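PDB 5IKY: oxalate biosynthetic component 1, which probably produces oxalate in quorum sensing-dependent oxalogenesis, as a bifunctional enzyme that joins a serine hydrolase of the alpha/beta-hydrolase type to a lyase activity. Local coordinates for residues 574-579 and 599-605; 638-644 and 679-685. All blocks are in the same frame, centred on the assembly; numbering follows the deposited sequence.

Contact 1 of 2, residues 574-579 and 599-605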
# COMPACT_ATOMS: atom_id res chain seq x y z
N ARG A 574 -3.54 -27.99 -3.14
CA ARG A 574 -4.75 -27.18 -3.22
C ARG A 574 -4.78 -26.37 -4.52
O ARG A 574 -5.85 -26.14 -5.09
CB ARG A 574 -4.86 -26.25 -2.01
CG ARG A 574 -5.26 -26.96 -0.72
CD ARG A 574 -5.30 -25.99 0.45
NE ARG A 574 -5.84 -24.69 0.07
CZ ARG A 574 -7.14 -24.41 -0.03
NH1 ARG A 574 -8.04 -25.35 0.23
NH2 ARG A 574 -7.54 -23.20 -0.39
N LEU A 575 -3.62 -25.93 -4.97
CA LEU A 575 -3.53 -25.21 -6.24
C LEU A 575 -3.76 -26.16 -7.40
O LEU A 575 -4.41 -25.81 -8.38
CB LEU A 575 -2.17 -24.52 -6.38
CG LEU A 575 -1.94 -23.78 -7.70
CD1 LEU A 575 -3.04 -22.76 -7.96
CD2 LEU A 575 -0.57 -23.11 -7.71
N ALA A 576 -3.22 -27.37 -7.27
CA ALA A 576 -3.37 -28.39 -8.31
C ALA A 576 -4.82 -28.81 -8.49
O ALA A 576 -5.30 -28.98 -9.61
CB ALA A 576 -2.50 -29.59 -7.99
N ALA A 577 -5.53 -28.97 -7.37
CA ALA A 577 -6.93 -29.37 -7.40
C ALA A 577 -7.80 -28.28 -8.02
O ALA A 577 -8.72 -28.57 -8.78
CB ALA A 577 -7.41 -29.71 -6.00
N HIS A 578 -7.50 -27.03 -7.69
CA HIS A 578 -8.24 -25.90 -8.23
C HIS A 578 -8.05 -25.78 -9.74
O HIS A 578 -8.97 -25.42 -10.47
CB HIS A 578 -7.82 -24.60 -7.55
CG HIS A 578 -8.51 -23.39 -8.09
ND1 HIS A 578 -7.84 -22.40 -8.79
CD2 HIS A 578 -9.81 -23.00 -8.04
CE1 HIS A 578 -8.70 -21.46 -9.14
NE2 HIS A 578 -9.90 -21.80 -8.70
N LEU A 579 -6.84 -26.08 -10.21
CA LEU A 579 -6.53 -26.02 -11.64
C LEU A 579 -7.14 -27.21 -12.38
O LEU A 579 -7.41 -27.12 -13.58
CB LEU A 579 -5.02 -25.99 -11.87
CG LEU A 579 -4.28 -24.73 -11.40
CD1 LEU A 579 -2.80 -24.84 -11.70
CD2 LEU A 579 -4.87 -23.48 -12.04
N ALA A 599 -4.65 -17.85 -10.34
CA ALA A 599 -4.81 -18.93 -9.37
C ALA A 599 -3.56 -19.05 -8.50
O ALA A 599 -3.64 -19.18 -7.29
CB ALA A 599 -5.10 -20.24 -10.07
N ALA A 600 -2.40 -18.98 -9.15
CA ALA A 600 -1.12 -19.09 -8.44
C ALA A 600 -0.94 -17.96 -7.43
O ALA A 600 -0.63 -18.21 -6.27
CB ALA A 600 0.03 -19.10 -9.44
N ARG A 601 -1.14 -16.72 -7.88
CA ARG A 601 -0.97 -15.55 -7.02
C ARG A 601 -1.89 -15.60 -5.81
O ARG A 601 -1.51 -15.20 -4.71
CB ARG A 601 -1.22 -14.26 -7.81
CG ARG A 601 0.03 -13.63 -8.39
CD ARG A 601 -0.24 -12.23 -8.94
NE ARG A 601 -1.09 -12.25 -10.12
CZ ARG A 601 -0.63 -12.21 -11.37
NH1 ARG A 601 0.67 -12.15 -11.60
NH2 ARG A 601 -1.48 -12.23 -12.39
N SER A 602 -3.11 -16.09 -6.01
CA SER A 602 -4.10 -16.14 -4.94
C SER A 602 -3.74 -17.19 -3.89
O SER A 602 -4.10 -17.06 -2.72
CB SER A 602 -5.49 -16.42 -5.51
OG SER A 602 -5.53 -17.67 -6.18
N PHE A 603 -3.04 -18.24 -4.31
CA PHE A 603 -2.60 -19.29 -3.39
C PHE A 603 -1.26 -18.94 -2.76
O PHE A 603 -0.72 -19.71 -1.97
CB PHE A 603 -2.51 -20.64 -4.11
CG PHE A 603 -3.82 -21.36 -4.22
CD1 PHE A 603 -4.70 -21.10 -5.26
CD2 PHE A 603 -4.18 -22.31 -3.28
CE1 PHE A 603 -5.90 -21.76 -5.37
CE2 PHE A 603 -5.39 -22.98 -3.38
CZ PHE A 603 -6.25 -22.71 -4.42
N GLY A 604 -0.72 -17.78 -3.12
CA GLY A 604 0.53 -17.31 -2.55
C GLY A 604 1.75 -17.72 -3.35
O GLY A 604 2.86 -17.25 -3.10
N ILE A 605 1.55 -18.60 -4.33
CA ILE A 605 2.64 -19.07 -5.18
C ILE A 605 2.88 -18.11 -6.34
O ILE A 605 2.03 -17.94 -7.21
CB ILE A 605 2.34 -20.47 -5.73
CG1 ILE A 605 2.24 -21.49 -4.59
CG2 ILE A 605 3.42 -20.90 -6.72
CD1 ILE A 605 2.00 -22.91 -5.05
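Phe603 reaches from the end of helix 592-602 to the flank of helix 562-579 and lays its ring against the backbone of Leu575. Its CB points toward the facing helix, and CG, anti to the carbonyl carbon (chi1 -83°), carries the ring farther that way. There CG lies near Leu575 CB and CD1, and Phe603 CD1 packs on Leu575 CD1 at 3.6 Å. Farther out, CE1 runs beside the His578 imidazole, the two ring planes inclined at 43°, while on the other flank Phe603 CE2 meets Arg574 CB at 3.6 Å. At the tip, Phe603 CZ is 3.5 Å from Arg574 O. Over the middle of the ring sits Leu575 CA, almost on the ring normal, a CH-pi contact. His303 stacks on the Phe603 ring and accepts a hydrogen bond from Arg574 NH2 through its backbone O. This is helix-helix packing within the cap domain. Phe603 comes at the C-terminal end of the second helix, and Gly604, with positive phi, forms a Schellman motif, after which Ile605 CD1 touches Leu575 CD2 at 3.7 Å. Leu575 thus divides its branches, CD1 going to Phe603 and Ala599, CD2 to Ile605 and Ala600. One turn before Phe603, Ala599 CB meets the edge of the His578 ring in its plane, 3.7 Å from His578 ND1, and also touches Leu579 CD2.

Contact 2 of 2, residues 638-644 and 679-685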
# COMPACT_ATOMS: atom_id res chain seq x y z
N ARG A 638 1.16 -27.90 -16.11
CA ARG A 638 1.53 -29.27 -16.45
C ARG A 638 2.45 -29.85 -15.38
O ARG A 638 2.35 -31.03 -15.03
CB ARG A 638 2.23 -29.32 -17.81
CG ARG A 638 1.43 -28.71 -18.95
CD ARG A 638 2.23 -28.71 -20.24
NE ARG A 638 2.67 -30.05 -20.63
CZ ARG A 638 3.94 -30.43 -20.71
NH1 ARG A 638 4.91 -29.57 -20.44
NH2 ARG A 638 4.24 -31.67 -21.08
N GLU A 639 3.34 -29.01 -14.86
CA GLU A 639 4.33 -29.43 -13.88
C GLU A 639 3.68 -29.81 -12.55
O GLU A 639 4.24 -30.60 -11.78
CB GLU A 639 5.35 -28.31 -13.67
CG GLU A 639 6.67 -28.75 -13.06
CD GLU A 639 7.69 -27.63 -13.03
OE1 GLU A 639 7.28 -26.46 -12.92
OE2 GLU A 639 8.90 -27.92 -13.13
N LEU A 640 2.50 -29.26 -12.29
CA LEU A 640 1.80 -29.49 -11.03
C LEU A 640 0.78 -30.62 -11.12
O LEU A 640 0.54 -31.33 -10.14
CB LEU A 640 1.11 -28.21 -10.57
CG LEU A 640 1.81 -27.40 -9.47
CD1 LEU A 640 3.23 -27.02 -9.89
CD2 LEU A 640 1.00 -26.16 -9.12
N LEU A 641 0.18 -30.79 -12.29
CA LEU A 641 -0.91 -31.75 -12.45
C LEU A 641 -0.42 -33.16 -12.78
O LEU A 641 -0.99 -34.14 -12.31
CB LEU A 641 -1.88 -31.27 -13.53
CG LEU A 641 -2.55 -29.92 -13.26
CD1 LEU A 641 -3.69 -29.67 -14.23
CD2 LEU A 641 -3.05 -29.84 -11.82
N VAL A 642 0.63 -33.25 -13.59
CA VAL A 642 1.18 -34.54 -14.00
C VAL A 642 1.63 -35.44 -12.84
O VAL A 642 1.28 -36.62 -12.82
CB VAL A 642 2.37 -34.35 -14.98
CG1 VAL A 642 3.18 -35.63 -15.11
CG2 VAL A 642 1.87 -33.89 -16.34
N PRO A 643 2.40 -34.91 -11.86
CA PRO A 643 2.85 -35.82 -10.80
C PRO A 643 1.71 -36.40 -9.97
O PRO A 643 1.86 -37.47 -9.37
CB PRO A 643 3.75 -34.93 -9.93
CG PRO A 643 4.12 -33.78 -10.80
CD PRO A 643 2.93 -33.55 -11.66
N ARG A 644 0.58 -35.70 -9.93
CA ARG A 644 -0.54 -36.10 -9.08
C ARG A 644 -1.54 -36.96 -9.85
O ARG A 644 -2.45 -37.55 -9.26
CB ARG A 644 -1.24 -34.87 -8.50
CG ARG A 644 -0.26 -33.80 -8.05
CD ARG A 644 -0.92 -32.76 -7.16
NE ARG A 644 -0.01 -31.66 -6.86
CZ ARG A 644 0.96 -31.71 -5.95
NH1 ARG A 644 1.73 -30.66 -5.74
NH2 ARG A 644 1.15 -32.81 -5.24
N PHE A 679 11.07 -31.48 -15.56
CA PHE A 679 10.19 -31.01 -14.50
C PHE A 679 10.96 -30.84 -13.20
O PHE A 679 11.78 -31.69 -12.85
CB PHE A 679 9.01 -31.96 -14.28
CG PHE A 679 7.91 -31.83 -15.31
CD1 PHE A 679 7.91 -30.78 -16.22
CD2 PHE A 679 6.88 -32.74 -15.35
CE1 PHE A 679 6.90 -30.67 -17.16
CE2 PHE A 679 5.86 -32.63 -16.28
CZ PHE A 679 5.87 -31.59 -17.18
N LYS A 680 10.69 -29.75 -12.49
CA LYS A 680 11.31 -29.51 -11.20
C LYS A 680 10.73 -30.45 -10.15
O LYS A 680 9.51 -30.58 -10.03
CB LYS A 680 11.10 -28.06 -10.78
CG LYS A 680 11.69 -27.04 -11.74
CD LYS A 680 11.24 -25.63 -11.40
CE LYS A 680 11.83 -24.62 -12.37
NZ LYS A 680 11.33 -23.25 -12.11
N PRO A 681 11.61 -31.12 -9.39
CA PRO A 681 11.17 -31.95 -8.26
C PRO A 681 10.52 -31.10 -7.16
O PRO A 681 10.66 -29.88 -7.17
CB PRO A 681 12.47 -32.59 -7.76
CG PRO A 681 13.55 -31.67 -8.23
CD PRO A 681 13.07 -31.13 -9.55
N LEU A 682 9.81 -31.75 -6.24
CA LEU A 682 9.07 -31.05 -5.19
C LEU A 682 9.92 -30.10 -4.33
O LEU A 682 9.54 -28.94 -4.15
CB LEU A 682 8.34 -32.06 -4.30
CG LEU A 682 7.59 -31.52 -3.08
CD1 LEU A 682 6.49 -30.56 -3.50
CD2 LEU A 682 7.02 -32.67 -2.26
N PRO A 683 11.07 -30.56 -3.80
CA PRO A 683 11.84 -29.64 -2.95
C PRO A 683 12.35 -28.40 -3.69
O PRO A 683 12.48 -27.34 -3.07
CB PRO A 683 13.03 -30.50 -2.49
CG PRO A 683 12.56 -31.90 -2.62
CD PRO A 683 11.70 -31.90 -3.84
N LEU A 684 12.62 -28.52 -4.98
CA LEU A 684 13.06 -27.37 -5.77
C LEU A 684 11.94 -26.35 -5.89
O LEU A 684 12.18 -25.14 -5.80
CB LEU A 684 13.54 -27.82 -7.16
CG LEU A 684 13.92 -26.72 -8.15
CD1 LEU A 684 14.87 -25.72 -7.53
CD2 LEU A 684 14.53 -27.33 -9.40
N ARG A 685 10.72 -26.82 -6.09
CA ARG A 685 9.57 -25.93 -6.20
C ARG A 685 9.31 -25.25 -4.86
O ARG A 685 8.86 -24.10 -4.83
CB ARG A 685 8.32 -26.70 -6.66
CG ARG A 685 8.49 -27.40 -8.00
CD ARG A 685 7.15 -27.75 -8.64
NE ARG A 685 6.35 -28.64 -7.80
CZ ARG A 685 6.41 -29.97 -7.86
NH1 ARG A 685 7.23 -30.56 -8.72
NH2 ARG A 685 5.65 -30.71 -7.06
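Glu639 and Phe679 run antiparallel, side by side, so that the start of the glutamate covers the phenyl ring and its carboxylate arrives at the backbone beyond. Glu639 CA stands over the ring centre in a CH-pi contact, and Glu639 CG is 4.0 Å from Phe679 CD1. With CG anti to the backbone N (chi1 -160°) and the chain extended, Glu639 OE2 accepts a nearly straight hydrogen bond of 2.6 Å from Lys680 N on its anti side, 20° out of the carboxylate plane; Arg616 forms a salt bridge to the same oxygen. Arg638 and Val642 lie across Phe679, roughly perpendicular to it: Arg638 NH1, at the ring edge, is 4.0 Å from Phe679 CZ, while Arg638 NE pairs with Asp652, and Val642 CB is 4.1 Å from Phe679 CE2. Within the cap domain these residues join the C-terminal part of helix 629-641 and the residues just after it to the loop entering helix 682-690, where Pro681 takes the N-cap position. Arg685 bends back from that helix, its guanidinium between Glu639 O and Leu682 CA on opposite faces. Arg644, salt-bridged to Asp573, approaches with its guanidinium plane nearly perpendicular; Arg644 NH1 and Arg685 NH2 share Glu572 OE2.

How the contacts relate
Contacts 1 and 2 follow one another along the chain within the cap domain, their centres about 13 Å apart. They meet directly where helix 562-579 packs on helix 629-641 and the residues that follow it: Leu575 CD2 lies 3.7 Å from Leu640 CD2, and Ala576 CB comes 3.4 Å from Arg644 NE. The Ala576 CB points away from 599-605 and packs against Arg644 of segment 638-644. Helix 562-579 also reaches contact 2 through the acidic side chains of Asp573 and Glu572. The centres of contacts 1 and 2 lie about 23 and 33 Å from the centre of the chain. Neither contact contributes His227 or Glu477, the residues of the magnesium site.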